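Local coordinates for ATP grasp ligase (Microcystis aeruginosa MRC, PDB 5IG9), which is an ATP-grasp ligase of microviridin biosynthesis that probably uses ATP to close ester rings between side chains of a precursor peptide, at residues 208-220 against 225-237. Numbering follows the deposited sequence.
Sequences ENIPKALELRITI and IFTAAINSQQLDG
Ile218 and Ile225 both hold CG2 anti to the backbone N, which sets their CG2 methyls 3.6 Å apart, side by side on one face of the sheet. Ile225 CG2 also lies near Ile220 CG1. Further along, Leu216 has CG beside its backbone N (chi1 -55°), and its CD2 reaches Ala229 CB at 3.6 Å. Leu214 CD2 packs on Asn231 CA.

The backbones form an antiparallel ladder with three hydrogen-bonded pairs: Glu215 with Ile230, Arg217 with Ala228 and Thr219 with Phe226. Each pair is bonded in both directions. Arg217 N to Ala228 O is 2.8 Å and nearly straight (168°). Thr219 O accepts from Phe226 N and also lies at the edge of the Phe226 ring, 3.3 Å from CD1.

Beyond the ladder, Asn231 OD1 accepts from Gln233 N at 3.0 Å, forming an Asx turn. Asn231 ND2 adds a weak bond to Asp236 OD2. The turn places Gln233 alongside Ala213, its CG 3.5 Å from Ala213 O and its amide end against Ala213 CB (NE2 to CB 3.8 Å). With an alanine in place of Asn231, Gln233 N would probably lose its side-chain acceptor and Asp236 a weak partner, leaving the turn freer to shift against Ala213.

The hairpin belongs to an antiparallel sheet. Strand 277-284 flanks strand 214-221, with a classic beta bulge where Ala213 and Leu214 face Val284. Helix 260-273 covers the isoleucine face through Leu266 and Met270. On the other face, helix 302-305 packs on Thr219 and Ala228 through Leu304, while Arg217 forms a salt bridge with Asp281 of strand 277-284.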
loop_
_atom_site.group_PDB
_atom_site.type_symbol
_atom_site.label_atom_id
_atom_site.label_comp_id
_atom_site.label_asym_id
_atom_site.label_seq_id
_atom_site.Cartn_x
_atom_site.Cartn_y
_atom_site.Cartn_z
ATOM N N GLU A 208 -18.069 15.849 -10.265
ATOM C CA GLU A 208 -18.722 16.766 -11.189
ATOM C C GLU A 208 -18.432 16.365 -12.630
ATOM O O GLU A 208 -17.272 16.231 -13.029
ATOM C CB GLU A 208 -18.233 18.192 -10.923
ATOM C CG GLU A 208 -18.549 19.206 -12.015
ATOM C CD GLU A 208 -17.921 20.564 -11.734
ATOM O OE1 GLU A 208 -17.027 20.633 -10.863
ATOM O OE2 GLU A 208 -18.324 21.562 -12.374
ATOM N N ASN A 209 -19.491 16.160 -13.406
ATOM C CA ASN A 209 -19.355 15.816 -14.820
ATOM C C ASN A 209 -19.115 17.103 -15.596
ATOM O O ASN A 209 -20.038 17.886 -15.821
ATOM C CB ASN A 209 -20.599 15.090 -15.316
ATOM C CG ASN A 209 -20.424 14.511 -16.705
ATOM O OD1 ASN A 209 -19.452 14.805 -17.400
ATOM N ND2 ASN A 209 -21.375 13.685 -17.121
ATOM N N ILE A 210 -17.874 17.324 -16.014
ATOM C CA ILE A 210 -17.477 18.549 -16.701
ATOM C C ILE A 210 -17.540 18.298 -18.206
ATOM O O ILE A 210 -16.828 17.411 -18.699
ATOM C CB ILE A 210 -16.072 19.000 -16.283
ATOM C CG1 ILE A 210 -16.050 19.362 -14.798
ATOM C CG2 ILE A 210 -15.617 20.168 -17.149
ATOM C CD1 ILE A 210 -14.681 19.718 -14.287
ATOM N N PRO A 211 -18.349 19.044 -18.954
ATOM C CA PRO A 211 -18.354 18.887 -20.414
ATOM C C PRO A 211 -17.017 19.305 -21.001
ATOM O O PRO A 211 -16.492 20.379 -20.699
ATOM C CB PRO A 211 -19.491 19.813 -20.867
ATOM C CG PRO A 211 -20.337 20.007 -19.645
ATOM C CD PRO A 211 -19.373 19.999 -18.502
ATOM N N LYS A 212 -16.465 18.444 -21.843
ATOM C CA LYS A 212 -15.105 18.597 -22.323
ATOM C C LYS A 212 -15.085 18.629 -23.842
ATOM O O LYS A 212 -15.903 17.987 -24.508
ATOM C CB LYS A 212 -14.214 17.459 -21.809
ATOM C CG LYS A 212 -14.784 16.074 -22.073
ATOM C CD LYS A 212 -14.492 15.130 -20.926
ATOM C CE LYS A 212 -15.360 13.884 -21.000
ATOM N NZ LYS A 212 -15.051 13.055 -22.200
ATOM N N ALA A 213 -14.146 19.403 -24.378
ATOM C CA ALA A 213 -13.887 19.419 -25.809
ATOM C C ALA A 213 -12.791 18.435 -26.182
ATOM O O ALA A 213 -12.872 17.778 -27.225
ATOM C CB ALA A 213 -13.499 20.827 -26.260
ATOM N N LEU A 214 -11.774 18.311 -25.334
ATOM C CA LEU A 214 -10.646 17.431 -25.589
ATOM C C LEU A 214 -10.320 16.616 -24.347
ATOM O O LEU A 214 -10.541 17.054 -23.214
ATOM C CB LEU A 214 -9.404 18.224 -26.020
ATOM C CG LEU A 214 -9.449 18.959 -27.361
ATOM C CD1 LEU A 214 -8.161 19.730 -27.577
ATOM C CD2 LEU A 214 -9.689 17.994 -28.509
ATOM N N GLU A 215 -9.796 15.417 -24.580
ATOM C CA GLU A 215 -9.204 14.582 -23.545
ATOM C C GLU A 215 -7.699 14.541 -23.759
ATOM O O GLU A 215 -7.236 14.273 -24.874
ATOM C CB GLU A 215 -9.784 13.165 -23.577
ATOM C CG GLU A 215 -11.228 13.066 -23.115
ATOM C CD GLU A 215 -11.696 11.632 -22.964
ATOM O OE1 GLU A 215 -11.903 10.955 -23.994
ATOM O OE2 GLU A 215 -11.846 11.180 -21.809
ATOM N N LEU A 216 -6.941 14.816 -22.700
ATOM C CA LEU A 216 -5.485 14.834 -22.757
ATOM C C LEU A 216 -4.924 13.605 -22.053
ATOM O O LEU A 216 -5.362 13.262 -20.949
ATOM C CB LEU A 216 -4.919 16.100 -22.107
ATOM C CG LEU A 216 -5.415 17.455 -22.611
ATOM C CD1 LEU A 216 -4.662 18.583 -21.931
ATOM C CD2 LEU A 216 -5.276 17.547 -24.115
ATOM N N ARG A 217 -3.955 12.951 -22.690
ATOM C CA ARG A 217 -3.180 11.871 -22.086
ATOM C C ARG A 217 -1.730 12.321 -22.032
ATOM O O ARG A 217 -1.070 12.424 -23.067
ATOM C CB ARG A 217 -3.326 10.572 -22.874
ATOM C CG ARG A 217 -2.579 9.395 -22.267
ATOM C CD ARG A 217 -3.198 8.950 -20.947
ATOM N NE ARG A 217 -2.586 7.724 -20.441
ATOM C CZ ARG A 217 -3.068 7.011 -19.428
ATOM N NH1 ARG A 217 -4.173 7.402 -18.808
ATOM N NH2 ARG A 217 -2.448 5.906 -19.036
ATOM N N ILE A 218 -1.238 12.578 -20.828
ATOM C CA ILE A 218 0.072 13.181 -20.614
ATOM C C ILE A 218 0.967 12.161 -19.931
ATOM O O ILE A 218 0.691 11.740 -18.802
ATOM C CB ILE A 218 -0.040 14.467 -19.787
ATOM C CG1 ILE A 218 -1.051 15.407 -20.442
ATOM C CG2 ILE A 218 1.319 15.128 -19.637
ATOM C CD1 ILE A 218 -1.463 16.554 -19.572
ATOM N N THR A 219 2.038 11.768 -20.609
ATOM C CA THR A 219 3.012 10.821 -20.086
ATOM C C THR A 219 4.320 11.560 -19.839
ATOM O O THR A 219 4.874 12.170 -20.758
ATOM C CB THR A 219 3.225 9.659 -21.055
ATOM O OG1 THR A 219 1.961 9.085 -21.397
ATOM C CG2 THR A 219 4.090 8.597 -20.415
ATOM N N ILE A 220 4.804 11.510 -18.602
ATOM C CA ILE A 220 6.004 12.227 -18.194
ATOM C C ILE A 220 7.071 11.210 -17.826
ATOM O O ILE A 220 6.812 10.295 -17.036
ATOM C CB ILE A 220 5.722 13.173 -17.014
ATOM C CG1 ILE A 220 4.719 14.253 -17.434
ATOM C CG2 ILE A 220 7.016 13.791 -16.509
ATOM C CD1 ILE A 220 4.286 15.154 -16.304
ATOM N N ILE A 225 7.863 15.616 -21.386
ATOM C CA ILE A 225 6.407 15.607 -21.329
ATOM C C ILE A 225 5.861 15.248 -22.700
ATOM O O ILE A 225 6.059 15.992 -23.667
ATOM C CB ILE A 225 5.853 16.960 -20.862
ATOM C CG1 ILE A 225 6.557 17.393 -19.577
ATOM C CG2 ILE A 225 4.352 16.874 -20.655
ATOM C CD1 ILE A 225 6.136 18.746 -19.079
ATOM N N PHE A 226 5.158 14.118 -22.777
ATOM C CA PHE A 226 4.488 13.677 -23.996
ATOM C C PHE A 226 2.989 13.901 -23.827
ATOM O O PHE A 226 2.331 13.193 -23.055
ATOM C CB PHE A 226 4.784 12.208 -24.288
ATOM C CG PHE A 226 6.244 11.886 -24.376
ATOM C CD1 PHE A 226 6.961 11.531 -23.245
ATOM C CD2 PHE A 226 6.903 11.919 -25.595
ATOM C CE1 PHE A 226 8.303 11.227 -23.325
ATOM C CE2 PHE A 226 8.245 11.614 -25.682
ATOM C CZ PHE A 226 8.947 11.267 -24.548
ATOM N N THR A 227 2.446 14.871 -24.558
ATOM C CA THR A 227 1.044 15.250 -24.449
ATOM C C THR A 227 0.299 14.838 -25.707
ATOM O O THR A 227 0.703 15.196 -26.819
ATOM C CB THR A 227 0.895 16.756 -24.224
ATOM O OG1 THR A 227 1.611 17.138 -23.046
ATOM C CG2 THR A 227 -0.573 17.118 -24.053
ATOM N N ALA A 228 -0.795 14.103 -25.525
ATOM C CA ALA A 228 -1.644 13.658 -26.618
ATOM C C ALA A 228 -3.087 14.063 -26.345
ATOM O O ALA A 228 -3.554 13.998 -25.204
ATOM C CB ALA A 228 -1.544 12.142 -26.809
ATOM N N ALA A 229 -3.792 14.478 -27.395
ATOM C CA ALA A 229 -5.166 14.945 -27.277
ATOM C C ALA A 229 -6.055 14.210 -28.267
ATOM O O ALA A 229 -5.596 13.744 -29.312
ATOM C CB ALA A 229 -5.272 16.453 -27.516
ATOM N N ILE A 230 -7.337 14.112 -27.927
ATOM C CA ILE A 230 -8.335 13.508 -28.799
ATOM C C ILE A 230 -9.650 14.247 -28.607
ATOM O O ILE A 230 -10.019 14.609 -27.482
ATOM C CB ILE A 230 -8.496 11.997 -28.531
ATOM C CG1 ILE A 230 -9.446 11.361 -29.545
ATOM C CG2 ILE A 230 -8.994 11.737 -27.117
ATOM C CD1 ILE A 230 -9.542 9.858 -29.417
ATOM N N ASN A 231 -10.348 14.493 -29.713
ATOM C CA ASN A 231 -11.648 15.152 -29.682
ATOM C C ASN A 231 -12.711 14.110 -29.370
ATOM O O ASN A 231 -13.033 13.265 -30.212
ATOM C CB ASN A 231 -11.922 15.846 -31.011
ATOM C CG ASN A 231 -13.173 16.699 -30.979
ATOM O OD1 ASN A 231 -14.248 16.244 -30.584
ATOM N ND2 ASN A 231 -13.038 17.952 -31.396
ATOM N N SER A 232 -13.261 14.167 -28.163
ATOM C CA SER A 232 -14.291 13.234 -27.741
ATOM C C SER A 232 -15.692 13.810 -27.861
ATOM O O SER A 232 -16.658 13.143 -27.470
ATOM C CB SER A 232 -14.041 12.802 -26.296
ATOM O OG SER A 232 -13.970 13.931 -25.447
ATOM N N GLN A 233 -15.825 15.025 -28.389
ATOM C CA GLN A 233 -17.126 15.675 -28.482
ATOM C C GLN A 233 -18.071 14.865 -29.356
ATOM O O GLN A 233 -17.808 14.658 -30.545
ATOM C CB GLN A 233 -16.976 17.084 -29.042
ATOM C CG GLN A 233 -16.228 18.050 -28.142
ATOM C CD GLN A 233 -16.242 19.463 -28.686
ATOM O OE1 GLN A 233 -17.177 20.226 -28.436
ATOM N NE2 GLN A 233 -15.211 19.815 -29.446
ATOM N N GLN A 234 -19.159 14.383 -28.751
ATOM C CA GLN A 234 -20.213 13.750 -29.535
ATOM C C GLN A 234 -20.903 14.771 -30.432
ATOM O O GLN A 234 -21.286 14.454 -31.565
ATOM C CB GLN A 234 -21.213 13.068 -28.604
ATOM C CG GLN A 234 -22.241 12.203 -29.315
ATOM C CD GLN A 234 -23.169 11.481 -28.354
ATOM O OE1 GLN A 234 -22.789 11.156 -27.227
ATOM N NE2 GLN A 234 -24.397 11.232 -28.795
ATOM N N LEU A 235 -21.056 16.000 -29.947
ATOM C CA LEU A 235 -21.550 17.124 -30.740
ATOM C C LEU A 235 -20.462 18.195 -30.743
ATOM O O LEU A 235 -20.293 18.919 -29.757
ATOM C CB LEU A 235 -22.863 17.662 -30.177
ATOM C CG LEU A 235 -23.341 19.008 -30.726
ATOM C CD1 LEU A 235 -23.536 18.945 -32.236
ATOM C CD2 LEU A 235 -24.619 19.443 -30.034
ATOM N N ASP A 236 -19.720 18.287 -31.843
ATOM C CA ASP A 236 -18.656 19.275 -31.983
ATOM C C ASP A 236 -19.240 20.546 -32.591
ATOM O O ASP A 236 -19.746 20.527 -33.720
ATOM C CB ASP A 236 -17.518 18.729 -32.845
ATOM C CG ASP A 236 -16.277 19.607 -32.810
ATOM O OD1 ASP A 236 -16.348 20.732 -32.268
ATOM O OD2 ASP A 236 -15.228 19.173 -33.334
ATOM N N GLY A 237 -19.169 21.647 -31.840
ATOM C CA GLY A 237 -19.786 22.883 -32.296
ATOM C C GLY A 237 -19.114 23.463 -33.525
ATOM O O GLY A 237 -19.789 23.919 -34.452
#